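Local coordinates for CheC, inhibitor of MCP methylation / FliN fusion protein (Thermotoga maritima, PDB 4HYN) that probably acts in the flagellar rotor as a CheC-family phosphatase, presumably removing phosphate from the chemotaxis response regulator CheY, at residues Val154-Phe167 with Ser177-Lys189. Sequence-based numbering, arbitrary orientation.
Sequences VTDNPEKDVAVVEF and SKFYQVISADLVK
Asp161 O is gripped twice: Ala185 N donates to it at 3.1 Å, from above the carbonyl plane, and a water donates at 2.8 Å. That water also accepts a weak bond from Asp186 N; the carbonyl thus takes one N-H of the first turn of helix 185-200 directly and reaches a second, weakly, through the water. Ser184 caps the same helix, its OG accepting from Leu187 N. Beyond this junction strands 161-167 and 177-184 pair antiparallel, with Ala163-Ile183, Val165-Gln181 and Phe167-Phe179 as hydrogen-bonded pairs; Val165 N to Gln181 O, at 2.7 Å, is the shortest bond. On the face bearing these residues, CG of Phe179 sits between its own backbone N and carbonyl carbon (chi1 57°), which brings the ring beneath Phe167 CB; this CB rests 3.9 Å from the Phe179 ring centroid, over one face. The two rings, 28° from parallel, are slid so far apart that they barely overlap. Gln181 CB meets the edge of the Phe167 ring at CE2, while its amide oxygen bonds to Asn73 of strand 71-78. On the opposite face, the extended Glu166 chain runs alongside the Tyr180 ring, its CG 3.5 Å from Tyr180 CE1, and Lys178 NZ donates to Tyr180 OH. Nearer the helix, Val182 CG2 lies 3.5 Å from Val154 CG2 and also touches Val162. Helix 6-30 covers the Val165 and Phe167 face, where Val188 joins Ala163. This is a beta hairpin inside the antiparallel sheet of a CheC-like domain, between strands 35-46 and 71-78, leading directly into the C-terminal helix.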
loop_
_atom_site.group_PDB
_atom_site.type_symbol
_atom_site.label_atom_id
_atom_site.label_comp_id
_atom_site.label_asym_id
_atom_site.label_seq_id
_atom_site.Cartn_x
_atom_site.Cartn_y
_atom_site.Cartn_z
ATOM N N VAL A 154 -8.021 -10.330 -1.173
ATOM C CA VAL A 154 -8.263 -9.294 -0.175
ATOM C C VAL A 154 -9.651 -9.557 0.436
ATOM O O VAL A 154 -9.899 -9.321 1.614
ATOM C CB VAL A 154 -8.216 -7.908 -0.838
ATOM C CG1 VAL A 154 -8.507 -6.821 0.174
ATOM C CG2 VAL A 154 -6.842 -7.694 -1.467
ATOM N N THR A 155 -10.527 -10.107 -0.391
ATOM C CA THR A 155 -11.880 -10.480 -0.018
ATOM C C THR A 155 -12.002 -11.943 -0.470
ATOM O O THR A 155 -11.201 -12.403 -1.291
ATOM C CB THR A 155 -12.895 -9.588 -0.765
ATOM O OG1 THR A 155 -13.322 -8.520 0.090
ATOM C CG2 THR A 155 -14.090 -10.378 -1.226
ATOM N N ASP A 156 -12.966 -12.677 0.078
ATOM C CA ASP A 156 -13.163 -14.082 -0.288
ATOM C C ASP A 156 -14.349 -14.346 -1.233
ATOM O O ASP A 156 -14.719 -15.495 -1.457
ATOM C CB ASP A 156 -13.300 -14.943 0.977
ATOM C CG ASP A 156 -14.579 -14.645 1.773
ATOM O OD1 ASP A 156 -15.129 -13.519 1.671
ATOM O OD2 ASP A 156 -15.031 -15.548 2.514
ATOM N N ASN A 157 -14.956 -13.290 -1.762
ATOM C CA ASN A 157 -16.093 -13.423 -2.672
ATOM C C ASN A 157 -16.046 -12.292 -3.697
ATOM O O ASN A 157 -15.882 -11.131 -3.335
ATOM C CB ASN A 157 -17.413 -13.358 -1.896
ATOM C CG ASN A 157 -18.611 -13.761 -2.739
ATOM O OD1 ASN A 157 -19.079 -14.898 -2.657
ATOM N ND2 ASN A 157 -19.113 -12.835 -3.551
ATOM N N PRO A 158 -16.202 -12.620 -4.990
ATOM C CA PRO A 158 -16.173 -11.615 -6.055
ATOM C C PRO A 158 -17.178 -10.468 -5.923
ATOM O O PRO A 158 -16.980 -9.410 -6.518
ATOM C CB PRO A 158 -16.391 -12.442 -7.326
ATOM C CG PRO A 158 -17.063 -13.698 -6.846
ATOM C CD PRO A 158 -16.351 -13.974 -5.549
ATOM N N GLU A 159 -18.225 -10.649 -5.124
ATOM C CA GLU A 159 -19.210 -9.585 -4.949
ATOM C C GLU A 159 -18.974 -8.724 -3.711
ATOM O O GLU A 159 -19.706 -7.759 -3.480
ATOM C CB GLU A 159 -20.643 -10.134 -4.938
ATOM C CG GLU A 159 -21.101 -10.769 -6.258
ATOM C CD GLU A 159 -21.147 -9.787 -7.424
ATOM O OE1 GLU A 159 -21.656 -8.658 -7.252
ATOM O OE2 GLU A 159 -20.683 -10.155 -8.522
ATOM N N LYS A 160 -17.994 -9.081 -2.888
ATOM C CA LYS A 160 -17.712 -8.268 -1.709
ATOM C C LYS A 160 -16.795 -7.117 -2.106
ATOM O O LYS A 160 -15.920 -7.267 -2.961
ATOM C CB LYS A 160 -17.112 -9.107 -0.576
ATOM C CG LYS A 160 -18.107 -10.084 0.018
ATOM C CD LYS A 160 -17.455 -11.164 0.862
ATOM C CE LYS A 160 -17.412 -10.790 2.329
ATOM N NZ LYS A 160 -17.106 -11.971 3.201
ATOM N N ASP A 161 -17.013 -5.961 -1.497
ATOM C CA ASP A 161 -16.225 -4.786 -1.829
ATOM C C ASP A 161 -14.844 -4.613 -1.222
ATOM O O ASP A 161 -14.478 -5.215 -0.202
ATOM C CB ASP A 161 -17.063 -3.513 -1.690
ATOM C CG ASP A 161 -18.116 -3.379 -2.800
ATOM O OD1 ASP A 161 -18.373 -4.365 -3.525
ATOM O OD2 ASP A 161 -18.693 -2.284 -2.953
ATOM N N VAL A 162 -14.096 -3.743 -1.880
ATOM C CA VAL A 162 -12.738 -3.438 -1.528
ATOM C C VAL A 162 -12.499 -1.943 -1.751
ATOM O O VAL A 162 -13.302 -1.259 -2.402
ATOM C CB VAL A 162 -11.814 -4.271 -2.447
ATOM C CG1 VAL A 162 -11.326 -3.451 -3.627
ATOM C CG2 VAL A 162 -10.690 -4.893 -1.671
ATOM N N ALA A 163 -11.419 -1.428 -1.170
ATOM C CA ALA A 163 -11.048 -0.032 -1.346
ATOM C C ALA A 163 -9.688 0.003 -2.027
ATOM O O ALA A 163 -8.742 -0.676 -1.596
ATOM C CB ALA A 163 -10.983 0.684 -0.017
ATOM N N VAL A 164 -9.617 0.739 -3.133
ATOM C CA VAL A 164 -8.378 0.888 -3.875
ATOM C C VAL A 164 -7.901 2.303 -3.595
ATOM O O VAL A 164 -8.541 3.281 -3.981
ATOM C CB VAL A 164 -8.573 0.636 -5.394
ATOM C CG1 VAL A 164 -7.273 0.886 -6.149
ATOM C CG2 VAL A 164 -9.034 -0.807 -5.637
ATOM N N VAL A 165 -6.807 2.398 -2.849
ATOM C CA VAL A 165 -6.234 3.682 -2.472
ATOM C C VAL A 165 -5.022 4.062 -3.316
ATOM O O VAL A 165 -4.084 3.272 -3.471
ATOM C CB VAL A 165 -5.819 3.671 -0.987
ATOM C CG1 VAL A 165 -5.474 5.079 -0.529
ATOM C CG2 VAL A 165 -6.935 3.050 -0.121
ATOM N N GLU A 166 -5.043 5.282 -3.851
ATOM C CA GLU A 166 -3.943 5.781 -4.665
ATOM C C GLU A 166 -2.996 6.670 -3.864
ATOM O O GLU A 166 -3.429 7.596 -3.176
ATOM C CB GLU A 166 -4.468 6.565 -5.863
ATOM C CG GLU A 166 -3.359 7.122 -6.759
ATOM C CD GLU A 166 -3.857 8.087 -7.827
ATOM O OE1 GLU A 166 -3.046 8.924 -8.273
ATOM O OE2 GLU A 166 -5.043 8.014 -8.230
ATOM N N PHE A 167 -1.701 6.379 -3.954
ATOM C CA PHE A 167 -0.687 7.170 -3.269
ATOM C C PHE A 167 0.222 7.845 -4.279
ATOM O O PHE A 167 0.699 7.206 -5.212
ATOM C CB PHE A 167 0.167 6.290 -2.357
ATOM C CG PHE A 167 -0.533 5.844 -1.119
ATOM C CD1 PHE A 167 -0.765 6.737 -0.080
ATOM C CD2 PHE A 167 -0.973 4.527 -0.988
ATOM C CE1 PHE A 167 -1.425 6.323 1.076
ATOM C CE2 PHE A 167 -1.632 4.104 0.161
ATOM C CZ PHE A 167 -1.860 4.999 1.195
ATOM N N SER A 177 5.711 9.668 -8.912
ATOM C CA SER A 177 5.368 8.286 -9.187
ATOM C C SER A 177 4.163 7.937 -8.323
ATOM O O SER A 177 3.781 8.702 -7.442
ATOM C CB SER A 177 6.547 7.358 -8.882
ATOM O OG SER A 177 6.869 7.367 -7.504
ATOM N N LYS A 178 3.529 6.811 -8.608
ATOM C CA LYS A 178 2.377 6.397 -7.824
ATOM C C LYS A 178 2.259 4.892 -7.702
ATOM O O LYS A 178 2.839 4.146 -8.486
ATOM C CB LYS A 178 1.081 6.978 -8.400
ATOM C CG LYS A 178 0.775 6.587 -9.824
ATOM C CD LYS A 178 -0.588 7.134 -10.254
ATOM C CE LYS A 178 -0.878 6.834 -11.723
ATOM N NZ LYS A 178 -0.746 5.382 -12.039
ATOM N N PHE A 179 1.578 4.465 -6.647
ATOM C CA PHE A 179 1.321 3.057 -6.393
ATOM C C PHE A 179 -0.048 2.929 -5.740
ATOM O O PHE A 179 -0.645 3.925 -5.340
ATOM C CB PHE A 179 2.418 2.402 -5.541
ATOM C CG PHE A 179 2.645 3.056 -4.210
ATOM C CD1 PHE A 179 2.058 2.539 -3.056
ATOM C CD2 PHE A 179 3.495 4.158 -4.098
ATOM C CE1 PHE A 179 2.316 3.107 -1.808
ATOM C CE2 PHE A 179 3.758 4.732 -2.853
ATOM C CZ PHE A 179 3.167 4.204 -1.702
ATOM N N TYR A 180 -0.537 1.702 -5.626
ATOM C CA TYR A 180 -1.852 1.468 -5.063
ATOM C C TYR A 180 -1.899 0.459 -3.938
ATOM O O TYR A 180 -1.081 -0.460 -3.845
ATOM C CB TYR A 180 -2.837 1.040 -6.168
ATOM C CG TYR A 180 -2.976 2.048 -7.287
ATOM C CD1 TYR A 180 -3.943 3.051 -7.232
ATOM C CD2 TYR A 180 -2.102 2.033 -8.375
ATOM C CE1 TYR A 180 -4.034 4.020 -8.230
ATOM C CE2 TYR A 180 -2.181 2.995 -9.376
ATOM C CZ TYR A 180 -3.149 3.988 -9.298
ATOM O OH TYR A 180 -3.223 4.952 -10.285
ATOM N N GLN A 181 -2.888 0.658 -3.082
ATOM C CA GLN A 181 -3.134 -0.204 -1.954
ATOM C C GLN A 181 -4.583 -0.658 -2.065
ATOM O O GLN A 181 -5.447 0.105 -2.500
ATOM C CB GLN A 181 -2.931 0.559 -0.637
ATOM C CG GLN A 181 -3.617 -0.095 0.558
ATOM C CD GLN A 181 -3.343 0.620 1.864
ATOM O OE1 GLN A 181 -2.497 0.194 2.647
ATOM N NE2 GLN A 181 -4.074 1.699 2.117
ATOM N N VAL A 182 -4.824 -1.928 -1.765
ATOM C CA VAL A 182 -6.173 -2.446 -1.788
ATOM C C VAL A 182 -6.434 -3.266 -0.522
ATOM O O VAL A 182 -5.645 -4.136 -0.142
ATOM C CB VAL A 182 -6.539 -3.159 -3.143
ATOM C CG1 VAL A 182 -5.331 -3.292 -4.034
ATOM C CG2 VAL A 182 -7.240 -4.496 -2.918
ATOM N N ILE A 183 -7.434 -2.813 0.230
ATOM C CA ILE A 183 -7.852 -3.453 1.476
ATOM C C ILE A 183 -9.342 -3.711 1.382
ATOM O O ILE A 183 -10.045 -3.014 0.641
ATOM C CB ILE A 183 -7.586 -2.570 2.717
ATOM C CG1 ILE A 183 -7.828 -1.090 2.391
ATOM C CG2 ILE A 183 -6.190 -2.829 3.255
ATOM C CD1 ILE A 183 -7.715 -0.145 3.596
ATOM N N SER A 184 -9.827 -4.707 2.120
ATOM C CA SER A 184 -11.248 -5.032 2.077
ATOM C C SER A 184 -12.107 -3.948 2.740
ATOM O O SER A 184 -11.649 -3.218 3.627
ATOM C CB SER A 184 -11.517 -6.397 2.721
ATOM O OG SER A 184 -11.686 -6.290 4.123
ATOM N N ALA A 185 -13.344 -3.823 2.280
ATOM C CA ALA A 185 -14.251 -2.850 2.860
ATOM C C ALA A 185 -14.553 -3.308 4.297
ATOM O O ALA A 185 -14.900 -2.501 5.167
ATOM C CB ALA A 185 -15.514 -2.767 2.039
ATOM N N ASP A 186 -14.400 -4.609 4.537
ATOM C CA ASP A 186 -14.615 -5.189 5.861
ATOM C C ASP A 186 -13.624 -4.585 6.848
ATOM O O ASP A 186 -13.991 -4.218 7.960
ATOM C CB ASP A 186 -14.387 -6.695 5.821
ATOM C CG ASP A 186 -15.664 -7.479 5.913
ATOM O OD1 ASP A 186 -15.718 -8.380 6.780
ATOM O OD2 ASP A 186 -16.601 -7.217 5.123
ATOM N N LEU A 187 -12.361 -4.527 6.431
ATOM C CA LEU A 187 -11.289 -3.965 7.236
ATOM C C LEU A 187 -11.495 -2.459 7.462
ATOM O O LEU A 187 -11.231 -1.955 8.549
ATOM C CB LEU A 187 -9.954 -4.185 6.535
ATOM C CG LEU A 187 -8.732 -4.145 7.447
ATOM C CD1 LEU A 187 -8.559 -5.518 8.092
ATOM C CD2 LEU A 187 -7.499 -3.777 6.653
ATOM N N VAL A 188 -11.954 -1.753 6.427
ATOM C CA VAL A 188 -12.206 -0.315 6.502
ATOM C C VAL A 188 -13.280 -0.005 7.548
ATOM O O VAL A 188 -13.117 0.916 8.356
ATOM C CB VAL A 188 -12.635 0.251 5.129
ATOM C CG1 VAL A 188 -13.139 1.688 5.264
ATOM C CG2 VAL A 188 -11.472 0.197 4.172
ATOM N N LYS A 189 -14.361 -0.789 7.534
ATOM C CA LYS A 189 -15.465 -0.624 8.487
ATOM C C LYS A 189 -14.948 -0.864 9.909
ATOM O O LYS A 189 -15.351 -0.190 10.858
ATOM C CB LYS A 189 -16.597 -1.619 8.181
ATOM C CG LYS A 189 -17.869 -1.361 8.977
ATOM C CD LYS A 189 -18.432 -2.610 9.663
ATOM C CE LYS A 189 -19.391 -3.377 8.756
ATOM N NZ LYS A 189 -20.048 -4.527 9.453
HETATM O O HOH W 1 -15.228 -6.708 2.032
#